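PDB 1WOQ: inorganic polyphosphate/ATP-glucomannokinase from Arthrobacter sp., which phosphorylates glucose and mannose, drawing the phosphoryl group from inorganic polyphosphate or ATP. Local coordinates for residues A[15-28]-A[58-72]. Numbering follows the deposited sequence.
Sequences IGIDIGGTGIKGGI and VALVVAELSARPEAP. With PO4 (phosphate ion), chain E; PO4 (phosphate ion), chain D.
Ile17 and Val61 meet where helix 58-66 packs on one face of the first beta hairpin of this ROK-family kinase, a member of the actin-like ATPase superfamily. The helix axis lies 8.3 Å from that of strand 23-28, the two running at 24°. No hydrogen bond crosses; the joint is apolar. The Ile17 and Val61 side chains lie alongside and point opposite ways, Ile17 CD1 3.5 Å from Val61 CG1, and Ile17 also touches Val62 CG2. Nearer the hairpin turn, Val58 CG2 meets Ile19 CD1 and Ile24 CG2. The CA atoms come closest at Gly26, with Gly26 CA 6.3 Å from Val61 CA; a side chain there would collide with Val61 CG1 and Ile17. Leu65 uses the bare Gly26-Gly27 backbone, laying CD1 3.4 Å from Gly27 N. In Ile28, with CG1 anti to the carbonyl carbon (chi1 -66°) and the chain extended beyond it, CD1 reaches between Leu65 O and Glu70 CG, while the Pro72 ring lies roughly perpendicular to the Ile15 side chain, Pro72 CG 4.0 Å from Ile15 CG1.

The polar groups lie around this core. Arg68 holds Glu64 OE2 side-on through NE and NH2, its guanidinium covered on one face by Leu65 CD2; NH1 goes to Glu39 O. On the hairpin face away from the helix, Lys25 extends to a phosphate ion, probably from the crystallisation liquor, NZ 2.8 Å from its O4, and also bonds Asn248 O; a methionine in its place would probably leave that phosphate without its lysine charge and Asn248 O without this donor. A second phosphate is bound by Gly21 N in the turn. At the other end, Ile15 CD1 rests 3.5 Å from Ser66 OG, which also pairs with Arg116 NH1 and donates to Val62 O at 2.6 Å from above the carbonyl plane, on the face opposite Ser66 N.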
ATOM      1  N   ILE A  15     -10.265   6.278  11.066  1.00 14.00           N
ATOM      2  CA  ILE A  15     -10.679   5.678   9.809  1.00 13.67           C
ATOM      3  C   ILE A  15      -9.516   5.705   8.825  1.00 13.88           C
ATOM      4  O   ILE A  15      -8.833   6.720   8.685  1.00 13.61           O
ATOM      5  CB  ILE A  15     -11.877   6.437   9.181  1.00 14.57           C
ATOM      6  CG1 ILE A  15     -13.127   6.234  10.041  1.00 14.91           C
ATOM      7  CG2 ILE A  15     -12.112   5.950   7.744  1.00 14.12           C
ATOM      8  CD1 ILE A  15     -14.320   7.091   9.619  1.00 15.40           C
ATOM      9  N   GLY A  16      -9.288   4.570   8.171  1.00 13.28           N
ATOM     10  CA  GLY A  16      -8.233   4.465   7.177  1.00 12.11           C
ATOM     11  C   GLY A  16      -8.891   4.040   5.877  1.00 12.57           C
ATOM     12  O   GLY A  16      -9.780   3.191   5.889  1.00 11.99           O
ATOM     13  N   ILE A  17      -8.466   4.626   4.760  1.00 13.15           N
ATOM     14  CA  ILE A  17      -9.033   4.313   3.450  1.00 13.79           C
ATOM     15  C   ILE A  17      -7.914   3.881   2.507  1.00 14.64           C
ATOM     16  O   ILE A  17      -6.874   4.529   2.443  1.00 14.02           O
ATOM     17  CB  ILE A  17      -9.742   5.555   2.845  1.00 13.88           C
ATOM     18  CG1 ILE A  17     -10.828   6.060   3.801  1.00 13.60           C
ATOM     19  CG2 ILE A  17     -10.361   5.205   1.490  1.00 14.91           C
ATOM     20  CD1 ILE A  17     -11.990   5.097   3.987  1.00 14.26           C
ATOM     21  N   ASP A  18      -8.133   2.794   1.771  1.00 15.16           N
ATOM     22  CA  ASP A  18      -7.131   2.281   0.838  1.00 17.02           C
ATOM     23  C   ASP A  18      -7.686   2.336  -0.586  1.00 17.70           C
ATOM     24  O   ASP A  18      -8.658   1.652  -0.912  1.00 17.69           O
ATOM     25  CB  ASP A  18      -6.763   0.843   1.244  1.00 18.87           C
ATOM     26  CG  ASP A  18      -5.572   0.284   0.474  1.00 22.27           C
ATOM     27  OD1 ASP A  18      -4.679   1.052   0.065  1.00 22.27           O
ATOM     28  OD2 ASP A  18      -5.520  -0.949   0.296  1.00 24.08           O
ATOM     29  N   ILE A  19      -7.080   3.175  -1.422  1.00 17.94           N
ATOM     30  CA  ILE A  19      -7.518   3.323  -2.806  1.00 19.93           C
ATOM     31  C   ILE A  19      -6.744   2.352  -3.689  1.00 22.96           C
ATOM     32  O   ILE A  19      -5.532   2.489  -3.870  1.00 20.65           O
ATOM     33  CB  ILE A  19      -7.294   4.763  -3.316  1.00 19.62           C
ATOM     34  CG1 ILE A  19      -8.133   5.743  -2.488  1.00 20.25           C
ATOM     35  CG2 ILE A  19      -7.662   4.855  -4.796  1.00 22.01           C
ATOM     36  CD1 ILE A  19      -7.890   7.207  -2.814  1.00 19.14           C
ATOM     37  N   GLY A  20      -7.453   1.367  -4.231  1.00 23.48           N
ATOM     38  CA  GLY A  20      -6.814   0.381  -5.080  1.00 26.51           C
ATOM     39  C   GLY A  20      -7.277   0.454  -6.521  1.00 28.49           C
ATOM     40  O   GLY A  20      -8.134   1.266  -6.867  1.00 28.24           O
ATOM     41  N   GLY A  21      -6.709  -0.405  -7.359  1.00 28.54           N
ATOM     42  CA  GLY A  21      -7.075  -0.419  -8.760  1.00 31.16           C
ATOM     43  C   GLY A  21      -8.486  -0.917  -9.008  1.00 31.64           C
ATOM     44  O   GLY A  21      -9.179  -0.405  -9.887  1.00 34.89           O
ATOM     45  N   THR A  22      -8.922  -1.906  -8.235  1.00 31.90           N
ATOM     46  CA  THR A  22     -10.256  -2.466  -8.414  1.00 32.07           C
ATOM     47  C   THR A  22     -11.235  -2.125  -7.296  1.00 32.30           C
ATOM     48  O   THR A  22     -12.445  -2.234  -7.476  1.00 33.96           O
ATOM     49  CB  THR A  22     -10.204  -4.001  -8.554  1.00 32.60           C
ATOM     50  OG1 THR A  22      -9.718  -4.582  -7.338  1.00 34.07           O
ATOM     51  CG2 THR A  22      -9.285  -4.395  -9.701  1.00 33.77           C
ATOM     52  N   GLY A  23     -10.726  -1.711  -6.144  1.00 30.66           N
ATOM     53  CA  GLY A  23     -11.624  -1.377  -5.056  1.00 27.84           C
ATOM     54  C   GLY A  23     -11.114  -0.301  -4.118  1.00 25.58           C
ATOM     55  O   GLY A  23      -9.908  -0.131  -3.949  1.00 26.33           O
ATOM     56  N   ILE A  24     -12.048   0.439  -3.530  1.00 23.23           N
ATOM     57  CA  ILE A  24     -11.730   1.486  -2.569  1.00 20.41           C
ATOM     58  C   ILE A  24     -12.370   0.996  -1.285  1.00 19.61           C
ATOM     59  O   ILE A  24     -13.594   0.942  -1.166  1.00 18.07           O
ATOM     60  CB  ILE A  24     -12.334   2.834  -2.981  1.00 22.17           C
ATOM     61  CG1 ILE A  24     -11.611   3.347  -4.230  1.00 21.92           C
ATOM     62  CG2 ILE A  24     -12.231   3.835  -1.830  1.00 21.51           C
ATOM     63  CD1 ILE A  24     -12.115   4.677  -4.727  1.00 23.60           C
ATOM     64  N   LYS A  25     -11.533   0.611  -0.333  1.00 17.01           N
ATOM     65  CA  LYS A  25     -12.023   0.071   0.919  1.00 17.68           C
ATOM     66  C   LYS A  25     -11.554   0.845   2.131  1.00 16.90           C
ATOM     67  O   LYS A  25     -10.540   1.542   2.092  1.00 15.94           O
ATOM     68  CB  LYS A  25     -11.591  -1.388   1.042  1.00 18.83           C
ATOM     69  CG  LYS A  25     -10.111  -1.601   0.798  1.00 23.02           C
ATOM     70  CD  LYS A  25      -9.745  -3.079   0.817  1.00 25.65           C
ATOM     71  CE  LYS A  25      -8.291  -3.277   0.423  1.00 28.34           C
ATOM     72  NZ  LYS A  25      -7.901  -4.715   0.410  1.00 31.02           N
ATOM     73  N   GLY A  26     -12.302   0.712   3.217  1.00 14.51           N
ATOM     74  CA  GLY A  26     -11.935   1.413   4.428  1.00 14.74           C
ATOM     75  C   GLY A  26     -12.307   0.614   5.654  1.00 16.00           C
ATOM     76  O   GLY A  26     -13.047  -0.370   5.577  1.00 14.66           O
ATOM     77  N   GLY A  27     -11.785   1.046   6.791  1.00 15.88           N
ATOM     78  CA  GLY A  27     -12.074   0.370   8.036  1.00 15.23           C
ATOM     79  C   GLY A  27     -11.792   1.299   9.193  1.00 16.77           C
ATOM     80  O   GLY A  27     -11.069   2.283   9.044  1.00 13.66           O
ATOM     81  N   ILE A  28     -12.386   0.997  10.341  1.00 15.13           N
ATOM     82  CA  ILE A  28     -12.175   1.780  11.549  1.00 15.80           C
ATOM     83  C   ILE A  28     -11.037   1.038  12.234  1.00 15.52           C
ATOM     84  O   ILE A  28     -11.168  -0.135  12.578  1.00 15.90           O
ATOM     85  CB  ILE A  28     -13.451   1.790  12.420  1.00 15.86           C
ATOM     86  CG1 ILE A  28     -14.555   2.550  11.674  1.00 16.54           C
ATOM     87  CG2 ILE A  28     -13.172   2.443  13.771  1.00 14.68           C
ATOM     88  CD1 ILE A  28     -15.936   2.419  12.293  1.00 17.74           C
ATOM     89  N   VAL A  58     -14.665   7.754  -2.097  1.00 14.28           N
ATOM     90  CA  VAL A  58     -14.071   7.830  -0.771  1.00 13.73           C
ATOM     91  C   VAL A  58     -15.095   8.387   0.212  1.00 13.79           C
ATOM     92  O   VAL A  58     -15.229   7.893   1.332  1.00 13.23           O
ATOM     93  CB  VAL A  58     -12.807   8.715  -0.782  1.00 13.36           C
ATOM     94  CG1 VAL A  58     -12.319   8.962   0.643  1.00 14.57           C
ATOM     95  CG2 VAL A  58     -11.719   8.025  -1.595  1.00 13.79           C
ATOM     96  N   ALA A  59     -15.832   9.409  -0.214  1.00 14.20           N
ATOM     97  CA  ALA A  59     -16.850  10.005   0.638  1.00 13.84           C
ATOM     98  C   ALA A  59     -17.880   8.968   1.075  1.00 14.25           C
ATOM     99  O   ALA A  59     -18.298   8.953   2.232  1.00 12.74           O
ATOM    100  CB  ALA A  59     -17.542  11.151  -0.088  1.00 13.43           C
ATOM    101  N   LEU A  60     -18.287   8.096   0.155  1.00 13.84           N
ATOM    102  CA  LEU A  60     -19.271   7.071   0.487  1.00 13.15           C
ATOM    103  C   LEU A  60     -18.726   6.084   1.512  1.00 13.70           C
ATOM    104  O   LEU A  60     -19.441   5.690   2.434  1.00 13.24           O
ATOM    105  CB  LEU A  60     -19.716   6.315  -0.771  1.00 14.10           C
ATOM    106  CG  LEU A  60     -20.555   7.124  -1.763  1.00 17.84           C
ATOM    107  CD1 LEU A  60     -20.711   6.346  -3.053  1.00 17.76           C
ATOM    108  CD2 LEU A  60     -21.915   7.439  -1.149  1.00 18.74           C
ATOM    109  N   VAL A  61     -17.469   5.677   1.357  1.00 12.74           N
ATOM    110  CA  VAL A  61     -16.884   4.736   2.309  1.00 12.61           C
ATOM    111  C   VAL A  61     -16.791   5.379   3.691  1.00 12.32           C
ATOM    112  O   VAL A  61     -17.166   4.774   4.698  1.00 12.89           O
ATOM    113  CB  VAL A  61     -15.474   4.270   1.875  1.00 12.52           C
ATOM    114  CG1 VAL A  61     -14.883   3.338   2.937  1.00 12.84           C
ATOM    115  CG2 VAL A  61     -15.552   3.547   0.536  1.00 12.34           C
ATOM    116  N   VAL A  62     -16.287   6.608   3.740  1.00 13.73           N
ATOM    117  CA  VAL A  62     -16.158   7.317   5.007  1.00 13.97           C
ATOM    118  C   VAL A  62     -17.521   7.551   5.651  1.00 14.38           C
ATOM    119  O   VAL A  62     -17.668   7.434   6.867  1.00 15.25           O
ATOM    120  CB  VAL A  62     -15.440   8.674   4.815  1.00 12.36           C
ATOM    121  CG1 VAL A  62     -15.523   9.504   6.095  1.00 15.04           C
ATOM    122  CG2 VAL A  62     -13.979   8.436   4.444  1.00 13.74           C
ATOM    123  N   ALA A  63     -18.519   7.874   4.836  1.00 14.29           N
ATOM    124  CA  ALA A  63     -19.861   8.114   5.356  1.00 16.32           C
ATOM    125  C   ALA A  63     -20.398   6.855   6.028  1.00 15.67           C
ATOM    126  O   ALA A  63     -20.992   6.923   7.103  1.00 17.01           O
ATOM    127  CB  ALA A  63     -20.793   8.546   4.232  1.00 16.00           C
ATOM    128  N   GLU A  64     -20.191   5.709   5.387  1.00 15.00           N
ATOM    129  CA  GLU A  64     -20.653   4.433   5.929  1.00 15.31           C
ATOM    130  C   GLU A  64     -20.005   4.130   7.276  1.00 15.18           C
ATOM    131  O   GLU A  64     -20.695   3.818   8.248  1.00 15.04           O
ATOM    132  CB  GLU A  64     -20.342   3.305   4.938  1.00 15.46           C
ATOM    133  CG  GLU A  64     -20.405   1.886   5.504  1.00 17.67           C
ATOM    134  CD  GLU A  64     -21.786   1.474   5.985  1.00 19.76           C
ATOM    135  OE1 GLU A  64     -22.793   2.007   5.476  1.00 20.82           O
ATOM    136  OE2 GLU A  64     -21.862   0.595   6.866  1.00 20.85           O
ATOM    137  N   LEU A  65     -18.679   4.227   7.330  1.00 14.33           N
ATOM    138  CA  LEU A  65     -17.944   3.944   8.559  1.00 13.82           C
ATOM    139  C   LEU A  65     -18.248   4.934   9.674  1.00 14.64           C
ATOM    140  O   LEU A  65     -18.327   4.552  10.840  1.00 16.21           O
ATOM    141  CB  LEU A  65     -16.434   3.932   8.278  1.00 13.60           C
ATOM    142  CG  LEU A  65     -15.965   2.869   7.276  1.00 12.78           C
ATOM    143  CD1 LEU A  65     -14.480   3.061   6.978  1.00 13.69           C
ATOM    144  CD2 LEU A  65     -16.223   1.473   7.832  1.00 14.72           C
ATOM    145  N   SER A  66     -18.424   6.203   9.318  1.00 14.84           N
ATOM    146  CA  SER A  66     -18.708   7.238  10.307  1.00 16.93           C
ATOM    147  C   SER A  66     -20.083   7.073  10.950  1.00 18.86           C
ATOM    148  O   SER A  66     -20.339   7.616  12.027  1.00 19.55           O
ATOM    149  CB  SER A  66     -18.620   8.626   9.664  1.00 17.45           C
ATOM    150  OG  SER A  66     -17.347   8.845   9.085  1.00 22.29           O
ATOM    151  N   ALA A  67     -20.964   6.321  10.298  1.00 19.44           N
ATOM    152  CA  ALA A  67     -22.312   6.111  10.822  1.00 21.17           C
ATOM    153  C   ALA A  67     -22.384   4.930  11.781  1.00 22.53           C
ATOM    154  O   ALA A  67     -23.406   4.711  12.433  1.00 23.59           O
ATOM    155  CB  ALA A  67     -23.293   5.906   9.671  1.00 19.98           C
ATOM    156  N   ARG A  68     -21.302   4.168  11.874  1.00 21.62           N
ATOM    157  CA  ARG A  68     -21.285   3.008  12.757  1.00 24.94           C
ATOM    158  C   ARG A  68     -21.079   3.385  14.218  1.00 25.55           C
ATOM    159  O   ARG A  68     -20.419   4.376  14.532  1.00 25.56           O
ATOM    160  CB  ARG A  68     -20.205   2.027  12.307  1.00 24.05           C
ATOM    161  CG  ARG A  68     -20.428   1.537  10.895  1.00 24.37           C
ATOM    162  CD  ARG A  68     -19.483   0.424  10.534  1.00 25.43           C
ATOM    163  NE  ARG A  68     -19.703  -0.029   9.167  1.00 23.44           N
ATOM    164  CZ  ARG A  68     -18.980  -0.970   8.576  1.00 24.18           C
ATOM    165  NH1 ARG A  68     -17.994  -1.553   9.244  1.00 23.63           N
ATOM    166  NH2 ARG A  68     -19.240  -1.323   7.323  1.00 21.42           N
ATOM    167  N   PRO A  69     -21.648   2.591  15.136  1.00 28.02           N
ATOM    168  CA  PRO A  69     -21.510   2.874  16.567  1.00 28.00           C
ATOM    169  C   PRO A  69     -20.063   2.924  17.049  1.00 28.18           C
ATOM    170  O   PRO A  69     -19.748   3.636  18.003  1.00 27.94           O
ATOM    171  CB  PRO A  69     -22.320   1.751  17.222  1.00 29.58           C
ATOM    172  CG  PRO A  69     -22.229   0.631  16.231  1.00 31.43           C
ATOM    173  CD  PRO A  69     -22.404   1.348  14.912  1.00 28.72           C
ATOM    174  N   GLU A  70     -19.182   2.187  16.378  1.00 27.23           N
ATOM    175  CA  GLU A  70     -17.776   2.161  16.759  1.00 27.00           C
ATOM    176  C   GLU A  70     -16.947   3.241  16.054  1.00 25.66           C
ATOM    177  O   GLU A  70     -15.725   3.281  16.187  1.00 24.70           O
ATOM    178  CB  GLU A  70     -17.176   0.777  16.470  1.00 28.23           C
ATOM    179  CG  GLU A  70     -17.265   0.333  15.016  1.00 32.73           C
ATOM    180  CD  GLU A  70     -18.504  -0.497  14.716  1.00 33.60           C
ATOM    181  OE1 GLU A  70     -19.607  -0.106  15.140  1.00 34.44           O
ATOM    182  OE2 GLU A  70     -18.373  -1.541  14.043  1.00 37.27           O
ATOM    183  N   ALA A  71     -17.614   4.122  15.317  1.00 23.82           N
ATOM    184  CA  ALA A  71     -16.922   5.188  14.597  1.00 23.54           C
ATOM    185  C   ALA A  71     -16.277   6.216  15.520  1.00 23.31           C
ATOM    186  O   ALA A  71     -16.756   6.461  16.628  1.00 22.63           O
ATOM    187  CB  ALA A  71     -17.894   5.891  13.661  1.00 22.70           C
ATOM    188  N   PRO A  72     -15.166   6.827  15.076  1.00 23.22           N
ATOM    189  CA  PRO A  72     -14.474   7.840  15.881  1.00 23.15           C
ATOM    190  C   PRO A  72     -15.267   9.143  15.806  1.00 23.20           C
ATOM    191  O   PRO A  72     -16.305   9.191  15.147  1.00 21.74           O
ATOM    192  CB  PRO A  72     -13.115   7.945  15.196  1.00 24.05           C
ATOM    193  CG  PRO A  72     -13.461   7.707  13.759  1.00 22.95           C
ATOM    194  CD  PRO A  72     -14.414   6.534  13.842  1.00 23.17           C
TER
HETATM  195  P   PO4 E 281      -9.302  -4.978  -2.924  1.00 54.81           P
HETATM  196  O1  PO4 E 281      -9.807  -6.108  -1.930  1.00 53.63           O
HETATM  197  O2  PO4 E 281      -9.407  -5.288  -4.402  1.00 54.94           O
HETATM  198  O3  PO4 E 281     -10.248  -3.811  -2.549  1.00 54.56           O
HETATM  199  O4  PO4 E 281      -7.886  -4.719  -2.437  1.00 55.71           O
HETATM  200  P   PO4 D 280      -4.038  -2.935  -6.284  1.00 43.12           P
HETATM  201  O1  PO4 D 280      -3.590  -1.723  -5.363  1.00 43.77           O
HETATM  202  O2  PO4 D 280      -2.959  -3.938  -6.627  1.00 40.68           O
HETATM  203  O3  PO4 D 280      -5.126  -3.590  -5.402  1.00 42.40           O
HETATM  204  O4  PO4 D 280      -4.644  -2.230  -7.486  1.00 43.44           O